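Major capsid protein (PDB 5J7O) probably builds the icosahedral shell of a large double-stranded DNA virus, as a trimer of double jelly-roll subunits. Local coordinates at residues P83-Q95 / Y317-Q329. Residues are numbered along the deposited sequence; the frame is centred on the assembly and turned at random.
Sequences PTYNSTIQFSIPQ and YGQRFITVDIEQQ
I89 pairs with V324 and F91 with I322 in an antiparallel ladder within a four-stranded sheet of this double jelly-roll capsid protein, where strand 320-326 lies between 88-92 and 186-193. I89, F91, I322 and V324 share the buried face: I89 meets I392 and F91 meets L394 of strand 389-401, I322 meets M103 of strand 99-109, and V324 and I326 rest on F186. Branched or aromatic apolar residues suit that side. The CD1 methyl of I89 rests against CG1 of I326 (3.6 Å), with I326 CD1 a little farther off; CG1 of I89, anti to the carbonyl carbon, and an extended chain (chi2 175°) carry the methyl there.

The other face is more polar. There the Q90 amide lies nearly parallel to the F321 ring, the planes 16° apart, offset over its CG-CD1-CE1 side with CD 3.5 Å from CD1 of F321. Both amide ends are weakly bonded, NE2 to T323 OG1 and OE1 to N79. T88 OG1 donates to D325 OD1 from above the carboxylate plane (2.9 Å), while its CG2 meets the T323 methyl.

Past one strand end, the Y85 ring receives Q329 CB over its centre (CH-pi, 3.6 Å to the centroid), and its hydroxyl is tied to Q387. A long, flat-ended arginine suits the other end: I93 CG2 lies over the NE end of one R320 guanidinium face and Y317 CA over the opposite face, NH1 is held by I315 and S312, and I93 O accepts both R320 NE at 3.0 Å and R320 NH2 at 3.2 Å, from the same face of its carbonyl plane.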
loop_
_atom_site.group_PDB
_atom_site.type_symbol
_atom_site.label_atom_id
_atom_site.label_comp_id
_atom_site.label_asym_id
_atom_site.label_seq_id
_atom_site.Cartn_x
_atom_site.Cartn_y
_atom_site.Cartn_z
ATOM N N PRO B 83 -0.341 -38.034 -5.694
ATOM C CA PRO B 83 -0.354 -37.281 -4.438
ATOM C C PRO B 83 -1.760 -37.103 -3.889
ATOM O O PRO B 83 -2.741 -37.010 -4.630
ATOM C CB PRO B 83 0.247 -35.932 -4.840
ATOM C CG PRO B 83 -0.163 -35.777 -6.270
ATOM C CD PRO B 83 -0.131 -37.161 -6.862
ATOM N N THR B 84 -1.843 -37.059 -2.560
ATOM C CA THR B 84 -3.101 -36.834 -1.862
ATOM C C THR B 84 -2.857 -35.917 -0.671
ATOM O O THR B 84 -1.717 -35.698 -0.253
ATOM C CB THR B 84 -3.737 -38.144 -1.363
ATOM O OG1 THR B 84 -2.858 -38.782 -0.429
ATOM C CG2 THR B 84 -4.024 -39.095 -2.518
ATOM N N TYR B 85 -3.950 -35.380 -0.131
ATOM C CA TYR B 85 -3.892 -34.714 1.161
ATOM C C TYR B 85 -3.432 -35.697 2.235
ATOM O O TYR B 85 -3.598 -36.914 2.112
ATOM C CB TYR B 85 -5.262 -34.155 1.555
ATOM C CG TYR B 85 -5.706 -32.896 0.839
ATOM C CD1 TYR B 85 -5.246 -31.646 1.237
ATOM C CD2 TYR B 85 -6.624 -32.955 -0.203
ATOM C CE1 TYR B 85 -5.668 -30.493 0.598
ATOM C CE2 TYR B 85 -7.049 -31.807 -0.847
ATOM C CZ TYR B 85 -6.569 -30.579 -0.443
ATOM O OH TYR B 85 -6.991 -29.436 -1.082
ATOM N N ASN B 86 -2.853 -35.150 3.306
ATOM C CA ASN B 86 -2.509 -35.924 4.500
ATOM C C ASN B 86 -1.574 -37.086 4.160
ATOM O O ASN B 86 -1.829 -38.243 4.501
ATOM C CB ASN B 86 -3.777 -36.424 5.200
ATOM C CG ASN B 86 -3.507 -36.976 6.585
ATOM O OD1 ASN B 86 -2.662 -36.464 7.319
ATOM N ND2 ASN B 86 -4.224 -38.034 6.949
ATOM N N SER B 87 -0.477 -36.769 3.476
ATOM C CA SER B 87 0.461 -37.796 3.047
ATOM C C SER B 87 1.852 -37.192 2.923
ATOM O O SER B 87 2.040 -35.977 3.016
ATOM C CB SER B 87 0.029 -38.428 1.719
ATOM O OG SER B 87 0.095 -37.486 0.662
ATOM N N THR B 88 2.830 -38.068 2.712
ATOM C CA THR B 88 4.215 -37.673 2.504
ATOM C C THR B 88 4.563 -37.806 1.028
ATOM O O THR B 88 4.359 -38.866 0.428
ATOM C CB THR B 88 5.163 -38.524 3.351
ATOM O OG1 THR B 88 4.971 -38.219 4.739
ATOM C CG2 THR B 88 6.610 -38.249 2.975
ATOM N N ILE B 89 5.082 -36.727 0.449
ATOM C CA ILE B 89 5.488 -36.678 -0.950
ATOM C C ILE B 89 6.996 -36.480 -0.989
ATOM O O ILE B 89 7.531 -35.613 -0.288
ATOM C CB ILE B 89 4.759 -35.550 -1.701
ATOM C CG1 ILE B 89 3.246 -35.766 -1.648
ATOM C CG2 ILE B 89 5.240 -35.457 -3.135
ATOM C CD1 ILE B 89 2.451 -34.642 -2.268
ATOM N N GLN B 90 7.684 -37.285 -1.799
ATOM C CA GLN B 90 9.139 -37.239 -1.861
ATOM C C GLN B 90 9.603 -37.119 -3.304
ATOM O O GLN B 90 9.193 -37.908 -4.161
ATOM C CB GLN B 90 9.768 -38.478 -1.221
ATOM C CG GLN B 90 11.277 -38.377 -1.089
ATOM C CD GLN B 90 11.923 -39.691 -0.707
ATOM O OE1 GLN B 90 11.852 -40.669 -1.450
ATOM N NE2 GLN B 90 12.562 -39.720 0.457
ATOM N N PHE B 91 10.467 -36.140 -3.559
ATOM C CA PHE B 91 11.111 -35.962 -4.851
ATOM C C PHE B 91 12.582 -36.339 -4.743
ATOM O O PHE B 91 13.237 -36.044 -3.739
ATOM C CB PHE B 91 11.014 -34.512 -5.337
ATOM C CG PHE B 91 9.614 -33.983 -5.426
ATOM C CD1 PHE B 91 9.007 -33.408 -4.323
ATOM C CD2 PHE B 91 8.915 -34.034 -6.620
ATOM C CE1 PHE B 91 7.721 -32.909 -4.403
ATOM C CE2 PHE B 91 7.629 -33.536 -6.707
ATOM C CZ PHE B 91 7.032 -32.974 -5.597
ATOM N N SER B 92 13.097 -36.991 -5.779
ATOM C CA SER B 92 14.537 -37.069 -5.955
ATOM C C SER B 92 15.025 -35.807 -6.654
ATOM O O SER B 92 14.316 -35.215 -7.472
ATOM C CB SER B 92 14.927 -38.303 -6.769
ATOM O OG SER B 92 14.727 -39.494 -6.028
ATOM N N ILE B 93 16.233 -35.385 -6.307
ATOM C CA ILE B 93 16.860 -34.258 -6.992
ATOM C C ILE B 93 17.664 -34.831 -8.153
ATOM O O ILE B 93 18.750 -35.388 -7.938
ATOM C CB ILE B 93 17.736 -33.430 -6.039
ATOM C CG1 ILE B 93 16.909 -32.965 -4.839
ATOM C CG2 ILE B 93 18.325 -32.233 -6.768
ATOM C CD1 ILE B 93 17.704 -32.207 -3.800
ATOM N N PRO B 94 17.169 -34.730 -9.387
ATOM C CA PRO B 94 17.829 -35.409 -10.505
ATOM C C PRO B 94 19.217 -34.850 -10.764
ATOM O O PRO B 94 19.552 -33.725 -10.387
ATOM C CB PRO B 94 16.895 -35.138 -11.693
ATOM C CG PRO B 94 15.598 -34.700 -11.085
ATOM C CD PRO B 94 15.969 -33.997 -9.819
ATOM N N GLN B 95 20.036 -35.668 -11.416
ATOM C CA GLN B 95 21.361 -35.238 -11.834
ATOM C C GLN B 95 21.235 -34.471 -13.144
ATOM O O GLN B 95 20.797 -35.026 -14.157
ATOM C CB GLN B 95 22.289 -36.438 -11.986
ATOM C CG GLN B 95 23.761 -36.082 -11.961
ATOM C CD GLN B 95 24.633 -37.278 -11.662
ATOM O OE1 GLN B 95 24.899 -37.592 -10.501
ATOM N NE2 GLN B 95 25.086 -37.958 -12.709
ATOM N N TYR B 317 24.057 -38.122 -5.962
ATOM C CA TYR B 317 22.745 -38.507 -6.461
ATOM C C TYR B 317 22.351 -39.878 -5.922
ATOM O O TYR B 317 23.197 -40.739 -5.669
ATOM C CB TYR B 317 22.767 -38.510 -7.993
ATOM C CG TYR B 317 21.491 -38.944 -8.677
ATOM C CD1 TYR B 317 20.273 -38.352 -8.372
ATOM C CD2 TYR B 317 21.515 -39.922 -9.664
ATOM C CE1 TYR B 317 19.110 -38.742 -9.012
ATOM C CE2 TYR B 317 20.359 -40.317 -10.309
ATOM C CZ TYR B 317 19.161 -39.724 -9.979
ATOM O OH TYR B 317 18.007 -40.115 -10.620
ATOM N N GLY B 318 21.046 -40.073 -5.735
ATOM C CA GLY B 318 20.524 -41.302 -5.178
ATOM C C GLY B 318 20.374 -41.305 -3.672
ATOM O O GLY B 318 19.725 -42.210 -3.132
ATOM N N GLN B 319 20.958 -40.327 -2.978
ATOM C CA GLN B 319 20.835 -40.200 -1.531
ATOM C C GLN B 319 20.362 -38.808 -1.131
ATOM O O GLN B 319 20.485 -38.426 0.037
ATOM C CB GLN B 319 22.167 -40.526 -0.852
ATOM C CG GLN B 319 23.378 -40.078 -1.653
ATOM C CD GLN B 319 24.656 -40.090 -0.843
ATOM O OE1 GLN B 319 25.254 -39.044 -0.592
ATOM N NE2 GLN B 319 25.089 -41.277 -0.437
ATOM N N ARG B 320 19.828 -38.042 -2.081
ATOM C CA ARG B 320 19.363 -36.682 -1.848
ATOM C C ARG B 320 17.892 -36.590 -2.229
ATOM O O ARG B 320 17.501 -37.012 -3.323
ATOM C CB ARG B 320 20.199 -35.678 -2.649
ATOM C CG ARG B 320 20.305 -36.000 -4.134
ATOM C CD ARG B 320 21.362 -35.154 -4.823
ATOM N NE ARG B 320 21.180 -35.138 -6.272
ATOM C CZ ARG B 320 22.050 -34.614 -7.129
ATOM N NH1 ARG B 320 23.174 -34.069 -6.684
ATOM N NH2 ARG B 320 21.798 -34.639 -8.430
ATOM N N PHE B 321 17.076 -36.050 -1.325
ATOM C CA PHE B 321 15.638 -36.025 -1.537
ATOM C C PHE B 321 15.045 -34.751 -0.959
ATOM O O PHE B 321 15.600 -34.149 -0.035
ATOM C CB PHE B 321 14.946 -37.235 -0.898
ATOM C CG PHE B 321 15.434 -38.557 -1.409
ATOM C CD1 PHE B 321 14.867 -39.131 -2.535
ATOM C CD2 PHE B 321 16.453 -39.233 -0.759
ATOM C CE1 PHE B 321 15.311 -40.352 -3.005
ATOM C CE2 PHE B 321 16.902 -40.453 -1.225
ATOM C CZ PHE B 321 16.330 -41.013 -2.349
ATOM N N ILE B 322 13.905 -34.351 -1.516
ATOM C CA ILE B 322 13.052 -33.318 -0.942
ATOM C C ILE B 322 11.757 -33.996 -0.519
ATOM O O ILE B 322 10.996 -34.488 -1.363
ATOM C CB ILE B 322 12.785 -32.173 -1.929
ATOM C CG1 ILE B 322 14.069 -31.386 -2.195
ATOM C CG2 ILE B 322 11.700 -31.252 -1.387
ATOM C CD1 ILE B 322 14.663 -30.746 -0.956
ATOM N N THR B 323 11.512 -34.041 0.786
ATOM C CA THR B 323 10.331 -34.677 1.353
ATOM C C THR B 323 9.380 -33.602 1.859
ATOM O O THR B 323 9.807 -32.655 2.527
ATOM C CB THR B 323 10.718 -35.632 2.485
ATOM O OG1 THR B 323 11.364 -36.788 1.937
ATOM C CG2 THR B 323 9.493 -36.063 3.276
ATOM N N VAL B 324 8.097 -33.744 1.532
ATOM C CA VAL B 324 7.081 -32.759 1.883
ATOM C C VAL B 324 5.907 -33.481 2.530
ATOM O O VAL B 324 5.322 -34.387 1.926
ATOM C CB VAL B 324 6.607 -31.958 0.659
ATOM C CG1 VAL B 324 5.557 -30.948 1.073
ATOM C CG2 VAL B 324 7.780 -31.264 -0.020
ATOM N N ASP B 325 5.564 -33.080 3.753
ATOM C CA ASP B 325 4.353 -33.547 4.413
ATOM C C ASP B 325 3.205 -32.607 4.067
ATOM O O ASP B 325 3.354 -31.383 4.140
ATOM C CB ASP B 325 4.545 -33.618 5.927
ATOM C CG ASP B 325 5.552 -34.675 6.339
ATOM O OD1 ASP B 325 5.834 -35.582 5.526
ATOM O OD2 ASP B 325 6.056 -34.604 7.480
ATOM N N ILE B 326 2.065 -33.179 3.688
ATOM C CA ILE B 326 0.920 -32.419 3.203
ATOM C C ILE B 326 -0.151 -32.394 4.286
ATOM O O ILE B 326 -0.468 -33.431 4.882
ATOM C CB ILE B 326 0.371 -33.006 1.891
ATOM C CG1 ILE B 326 1.458 -32.988 0.816
ATOM C CG2 ILE B 326 -0.845 -32.226 1.421
ATOM C CD1 ILE B 326 1.984 -31.603 0.505
ATOM N N GLU B 327 -0.701 -31.209 4.537
ATOM C CA GLU B 327 -1.724 -31.015 5.551
ATOM C C GLU B 327 -3.017 -31.736 5.162
ATOM O O GLU B 327 -3.272 -32.027 3.990
ATOM C CB GLU B 327 -1.981 -29.517 5.745
ATOM C CG GLU B 327 -2.977 -29.155 6.835
ATOM C CD GLU B 327 -2.522 -29.586 8.213
ATOM O OE1 GLU B 327 -1.525 -29.025 8.714
ATOM O OE2 GLU B 327 -3.159 -30.489 8.795
ATOM N N GLN B 328 -3.828 -32.041 6.174
ATOM C CA GLN B 328 -5.157 -32.586 5.933
ATOM C C GLN B 328 -6.012 -31.575 5.178
ATOM O O GLN B 328 -5.811 -30.361 5.277
ATOM C CB GLN B 328 -5.830 -32.956 7.256
ATOM C CG GLN B 328 -4.931 -33.693 8.235
ATOM C CD GLN B 328 -5.629 -33.999 9.548
ATOM O OE1 GLN B 328 -6.770 -34.458 9.564
ATOM N NE2 GLN B 328 -4.945 -33.738 10.656
ATOM N N GLN B 329 -6.982 -32.087 4.415
ATOM C CA GLN B 329 -7.835 -31.207 3.621
ATOM C C GLN B 329 -8.666 -30.291 4.510
ATOM O O GLN B 329 -8.909 -29.130 4.162
ATOM C CB GLN B 329 -8.747 -32.031 2.711
ATOM C CG GLN B 329 -9.566 -31.185 1.743
ATOM C CD GLN B 329 -10.820 -31.886 1.259
ATOM O OE1 GLN B 329 -11.399 -32.709 1.970
ATOM N NE2 GLN B 329 -11.247 -31.563 0.044
#